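PDB 6DYM: ebony from Drosophila melanogaster, which is thought to join beta-alanine to amines such as dopamine and histamine as a nonribosomal peptide synthetase, the present chain being its C-terminal condensation domain. Local coordinates for residues L2-H13 / V56-T67. Numbering follows the deposited sequence. Where two conformers were deposited one is given.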
loop_
_atom_site.group_PDB
_atom_site.type_symbol
_atom_site.label_atom_id
_atom_site.label_comp_id
_atom_site.label_asym_id
_atom_site.label_seq_id
_atom_site.Cartn_x
_atom_site.Cartn_y
_atom_site.Cartn_z
ATOM N N LEU A 2 -2.113 -20.600 -11.816
ATOM C CA LEU A 2 -1.598 -19.295 -12.209
ATOM C C LEU A 2 -0.082 -19.266 -12.041
ATOM O O LEU A 2 0.432 -19.527 -10.950
ATOM C CB LEU A 2 -2.256 -18.198 -11.378
ATOM C CG LEU A 2 -1.910 -16.753 -11.742
ATOM C CD1 LEU A 2 -2.200 -16.474 -13.205
ATOM C CD2 LEU A 2 -2.683 -15.792 -10.847
ATOM N N LYS A 3 0.632 -18.953 -13.118
ATOM C CA LYS A 3 2.087 -18.859 -13.100
ATOM C C LYS A 3 2.486 -17.393 -13.187
ATOM O O LYS A 3 2.027 -16.676 -14.081
ATOM C CB LYS A 3 2.703 -19.654 -14.254
ATOM C CG LYS A 3 2.326 -21.125 -14.262
ATOM C CD LYS A 3 3.166 -21.925 -13.280
ATOM C CE LYS A 3 3.213 -23.391 -13.678
ATOM N NZ LYS A 3 4.372 -24.100 -13.074
ATOM N N MET A 4 3.345 -16.954 -12.270
ATOM C CA MET A 4 3.627 -15.538 -12.102
ATOM C C MET A 4 5.125 -15.276 -12.072
ATOM O O MET A 4 5.926 -16.139 -11.707
ATOM C CB MET A 4 2.991 -14.992 -10.817
ATOM C CG MET A 4 1.495 -14.778 -10.918
ATOM S SD MET A 4 0.754 -14.527 -9.297
ATOM C CE MET A 4 0.927 -16.162 -8.591
ATOM N N GLU A 5 5.491 -14.050 -12.437
ATOM C CA GLU A 5 6.874 -13.605 -12.372
ATOM C C GLU A 5 6.917 -12.156 -11.912
ATOM O O GLU A 5 6.146 -11.325 -12.400
ATOM C CB GLU A 5 7.563 -13.745 -13.728
ATOM C CG GLU A 5 8.980 -13.211 -13.743
ATOM C CD GLU A 5 9.598 -13.247 -15.128
ATOM O OE1 GLU A 5 8.876 -13.568 -16.099
ATOM O OE2 GLU A 5 10.804 -12.947 -15.245
ATOM N N ALA A 6 7.822 -11.860 -10.984
ATOM C CA ALA A 6 8.014 -10.506 -10.484
ATOM C C ALA A 6 9.086 -9.807 -11.306
ATOM O O ALA A 6 10.201 -10.319 -11.445
ATOM C CB ALA A 6 8.414 -10.526 -9.008
ATOM N N VAL A 7 8.751 -8.637 -11.839
ATOM C CA VAL A 7 9.646 -7.882 -12.712
ATOM C C VAL A 7 9.838 -6.486 -12.127
ATOM O O VAL A 7 8.847 -5.827 -11.782
ATOM C CB VAL A 7 9.086 -7.821 -14.141
ATOM C CG1 VAL A 7 9.823 -6.782 -14.966
ATOM C CG2 VAL A 7 9.163 -9.195 -14.797
ATOM N N PRO A 8 11.075 -5.996 -11.992
ATOM C CA PRO A 8 11.270 -4.636 -11.473
ATOM C C PRO A 8 10.505 -3.611 -12.297
ATOM O O PRO A 8 10.331 -3.751 -13.509
ATOM C CB PRO A 8 12.785 -4.424 -11.581
ATOM C CG PRO A 8 13.360 -5.792 -11.544
ATOM C CD PRO A 8 12.355 -6.686 -12.229
ATOM N N LEU A 9 10.038 -2.577 -11.604
ATOM C CA LEU A 9 9.260 -1.519 -12.229
ATOM C C LEU A 9 10.081 -0.801 -13.294
ATOM O O LEU A 9 11.240 -0.439 -13.064
ATOM C CB LEU A 9 8.802 -0.529 -11.156
ATOM C CG LEU A 9 7.495 0.223 -11.373
ATOM C CD1 LEU A 9 6.325 -0.739 -11.434
ATOM C CD2 LEU A 9 7.303 1.238 -10.263
ATOM N N ARG A 10 9.475 -0.597 -14.463
ATOM C CA ARG A 10 10.078 0.149 -15.558
ATOM C C ARG A 10 9.258 1.399 -15.844
ATOM O O ARG A 10 8.087 1.498 -15.466
ATOM C CB ARG A 10 10.172 -0.694 -16.835
ATOM C CG ARG A 10 11.130 -1.859 -16.763
ATOM C CD ARG A 10 11.182 -2.587 -18.096
ATOM N NE ARG A 10 11.132 -4.038 -17.929
ATOM C CZ ARG A 10 10.169 -4.818 -18.413
ATOM N NH1 ARG A 10 9.165 -4.292 -19.104
ATOM N NH2 ARG A 10 10.211 -6.128 -18.212
ATOM N N LEU A 11 9.883 2.352 -16.543
ATOM C CA LEU A 11 9.207 3.614 -16.834
ATOM C C LEU A 11 7.943 3.395 -17.659
ATOM O O LEU A 11 6.929 4.070 -17.447
ATOM C CB LEU A 11 10.164 4.562 -17.560
ATOM C CG LEU A 11 11.148 5.351 -16.693
ATOM C CD1 LEU A 11 11.871 6.399 -17.529
ATOM C CD2 LEU A 11 10.452 6.005 -15.510
ATOM N N GLU A 12 7.976 2.444 -18.590
ATOM C CA GLU A 12 6.855 2.213 -19.493
ATOM C C GLU A 12 5.699 1.455 -18.851
ATOM O O GLU A 12 4.689 1.217 -19.526
ATOM C CB GLU A 12 7.343 1.465 -20.736
ATOM C CG GLU A 12 7.566 -0.024 -20.530
ATOM C CD GLU A 12 9.040 -0.372 -20.424
ATOM O OE1 GLU A 12 9.841 0.533 -20.091
ATOM O OE2 GLU A 12 9.397 -1.543 -20.675
ATOM N N HIS A 13 5.814 1.077 -17.576
ATOM C CA HIS A 13 4.744 0.391 -16.860
ATOM C C HIS A 13 3.697 1.345 -16.299
ATOM O O HIS A 13 2.765 0.883 -15.630
ATOM C CB HIS A 13 5.323 -0.432 -15.706
ATOM C CG HIS A 13 6.043 -1.673 -16.137
ATOM N ND1 HIS A 13 7.161 -2.145 -15.482
ATOM C CD2 HIS A 13 5.801 -2.543 -17.146
ATOM C CE1 HIS A 13 7.576 -3.254 -16.069
ATOM N NE2 HIS A 13 6.770 -3.514 -17.083
ATOM N N VAL A 56 10.264 4.517 -9.949
ATOM C CA VAL A 56 11.024 3.579 -10.769
ATOM C C VAL A 56 12.508 3.626 -10.412
ATOM O O VAL A 56 13.182 2.589 -10.366
ATOM C CB VAL A 56 10.789 3.868 -12.264
ATOM C CG1 VAL A 56 11.725 3.038 -13.132
ATOM C CG2 VAL A 56 9.343 3.594 -12.636
ATOM N N GLU A 57 13.040 4.820 -10.136
ATOM C CA GLU A 57 14.484 4.949 -9.947
ATOM C C GLU A 57 14.952 4.364 -8.614
ATOM O O GLU A 57 16.071 3.843 -8.531
ATOM C CB GLU A 57 14.896 6.417 -10.074
ATOM C CG GLU A 57 14.647 6.985 -11.475
ATOM C CD GLU A 57 15.725 7.949 -11.939
ATOM O OE1 GLU A 57 16.054 8.889 -11.184
ATOM O OE2 GLU A 57 16.238 7.767 -13.065
ATOM N N ARG A 58 14.123 4.424 -7.567
ATOM C CA ARG A 58 14.511 3.818 -6.296
ATOM C C ARG A 58 14.670 2.304 -6.389
ATOM O O ARG A 58 15.366 1.717 -5.553
ATOM C CB ARG A 58 13.494 4.169 -5.212
ATOM C CG ARG A 58 13.411 5.652 -4.919
ATOM C CD ARG A 58 14.715 6.172 -4.345
ATOM N NE ARG A 58 14.585 7.569 -3.946
ATOM C CZ ARG A 58 15.598 8.425 -3.869
ATOM N NH1 ARG A 58 16.830 8.030 -4.161
ATOM N NH2 ARG A 58 15.375 9.679 -3.497
ATOM N N ASP A 59 14.036 1.664 -7.376
ATOM C CA ASP A 59 14.233 0.239 -7.671
ATOM C C ASP A 59 13.837 -0.658 -6.495
ATOM O O ASP A 59 14.518 -1.635 -6.179
ATOM C CB ASP A 59 15.677 -0.039 -8.105
ATOM C CG ASP A 59 15.825 -1.368 -8.833
ATOM O OD1 ASP A 59 14.941 -1.712 -9.647
ATOM O OD2 ASP A 59 16.827 -2.071 -8.591
ATOM N N LEU A 60 12.720 -0.335 -5.845
ATOM C CA LEU A 60 12.194 -1.160 -4.764
ATOM C C LEU A 60 10.818 -1.728 -5.075
ATOM O O LEU A 60 10.304 -2.534 -4.288
ATOM C CB LEU A 60 12.129 -0.361 -3.456
ATOM C CG LEU A 60 13.441 0.223 -2.926
ATOM C CD1 LEU A 60 13.166 1.134 -1.739
ATOM C CD2 LEU A 60 14.414 -0.883 -2.542
ATOM N N SER A 61 10.211 -1.339 -6.192
ATOM C CA SER A 61 8.870 -1.756 -6.562
ATOM C C SER A 61 8.937 -2.735 -7.726
ATOM O O SER A 61 9.963 -2.863 -8.398
ATOM C CB SER A 61 8.011 -0.543 -6.928
ATOM O OG SER A 61 8.097 0.456 -5.924
ATOM N N PHE A 62 7.827 -3.435 -7.959
ATOM C CA PHE A 62 7.794 -4.425 -9.027
ATOM C C PHE A 62 6.366 -4.615 -9.517
ATOM O O PHE A 62 5.402 -4.196 -8.870
ATOM C CB PHE A 62 8.400 -5.769 -8.581
ATOM C CG PHE A 62 7.708 -6.408 -7.396
ATOM C CD1 PHE A 62 6.575 -7.191 -7.571
ATOM C CD2 PHE A 62 8.217 -6.257 -6.115
ATOM C CE1 PHE A 62 5.950 -7.786 -6.491
ATOM C CE2 PHE A 62 7.601 -6.853 -5.031
ATOM C CZ PHE A 62 6.465 -7.623 -5.220
ATOM N N VAL A 63 6.250 -5.237 -10.686
ATOM C CA VAL A 63 4.976 -5.684 -11.227
ATOM C C VAL A 63 4.993 -7.208 -11.284
ATOM O O VAL A 63 6.049 -7.848 -11.295
ATOM C CB VAL A 63 4.688 -5.087 -12.624
ATOM C CG1 VAL A 63 4.447 -3.590 -12.534
ATOM C CG2 VAL A 63 5.844 -5.380 -13.579
ATOM N N VAL A 64 3.803 -7.798 -11.319
ATOM C CA VAL A 64 3.655 -9.245 -11.412
ATOM C C VAL A 64 3.035 -9.568 -12.762
ATOM O O VAL A 64 1.946 -9.078 -13.087
ATOM C CB VAL A 64 2.803 -9.813 -10.268
ATOM C CG1 VAL A 64 2.586 -11.312 -10.468
ATOM C CG2 VAL A 64 3.476 -9.547 -8.938
ATOM N N TYR A 65 3.725 -10.396 -13.539
ATOM C CA TYR A 65 3.242 -10.862 -14.828
ATOM C C TYR A 65 2.573 -12.222 -14.675
ATOM O O TYR A 65 3.065 -13.088 -13.947
ATOM C CB TYR A 65 4.396 -10.969 -15.833
ATOM C CG TYR A 65 4.775 -9.658 -16.499
ATOM C CD1 TYR A 65 4.151 -9.244 -17.672
ATOM C CD2 TYR A 65 5.764 -8.843 -15.961
ATOM C CE1 TYR A 65 4.495 -8.049 -18.285
ATOM C CE2 TYR A 65 6.115 -7.645 -16.566
ATOM C CZ TYR A 65 5.477 -7.254 -17.727
ATOM O OH TYR A 65 5.821 -6.067 -18.335
ATOM N N ASP A 66 1.441 -12.399 -15.352
ATOM C CA ASP A 66 0.927 -13.733 -15.659
ATOM C C ASP A 66 1.791 -14.254 -16.799
ATOM O O ASP A 66 1.665 -13.803 -17.938
ATOM C CB ASP A 66 -0.550 -13.672 -16.038
ATOM C CG ASP A 66 -1.164 -15.053 -16.318
ATOM O OD1 ASP A 66 -0.428 -16.033 -16.572
ATOM O OD2 ASP A 66 -2.407 -15.151 -16.296
ATOM N N THR A 67 2.693 -15.193 -16.491
ATOM C CA THR A 67 3.629 -15.672 -17.503
ATOM C C THR A 67 2.928 -16.404 -18.637
ATOM O O THR A 67 3.475 -16.476 -19.744
ATOM C CB THR A 67 4.688 -16.580 -16.874
ATOM O OG1 THR A 67 4.065 -17.762 -16.359
ATOM C CG2 THR A 67 5.413 -15.856 -15.745
HETATM O O HOH W 1 -0.467 -18.609 -15.706
HETATM O O HOH W 2 12.521 -0.491 -10.555
#
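H13 and Y65 meet where a hydrogen bond of 3.0 Å joins H13 NE2 to Y65 OH, the hydroxyl lying at the edge of the imidazole near its plane. V63 CG2 sits over one face of that ring, a CH-pi contact 4.0 Å from the centroid. Set between the backbone N and the carbonyl carbon of its own residue, this methyl is directed at the imidazole, while V63 CG1, the other branch, reaches L9 CD1 at 3.6 Å. V7 CG2 packs obliquely against the Y65 ring, 3.6 Å from Y65 CD2. The second methyl of L9, CD2, lies near S61 CB and V56 CG2, tying the loop to the end of helix 41-58.

A second shell fixes the imidazole's rotation: R10 N donates to H13 ND1 at 3.0 Å, and the R10 guanidinium, salt-bridged to E12, lays one face over H13 CE1. Were H13 replaced by an alanine, Y65 OH and R10 N would probably lose these partners and V63 CG2 the ring it packs on.

Behind the side chains runs an antiparallel ladder, with E5–Y65 and V7–V63 as hydrogen-bonded pairs; the V7 N to V63 O bond is nearly straight (170° at the hydrogen). On the sheet face of M4, A6 and V64, M4 CG rests 3.7 Å from V64 CG1, and helix 133-153 adds F142 and M143. The example thus illustrates an outer strand, 4-8, pairing with 62-66 after two intervening helices, consistent with the β1-α1-α2-β2 opening of GNAT-like acyltransferase folds.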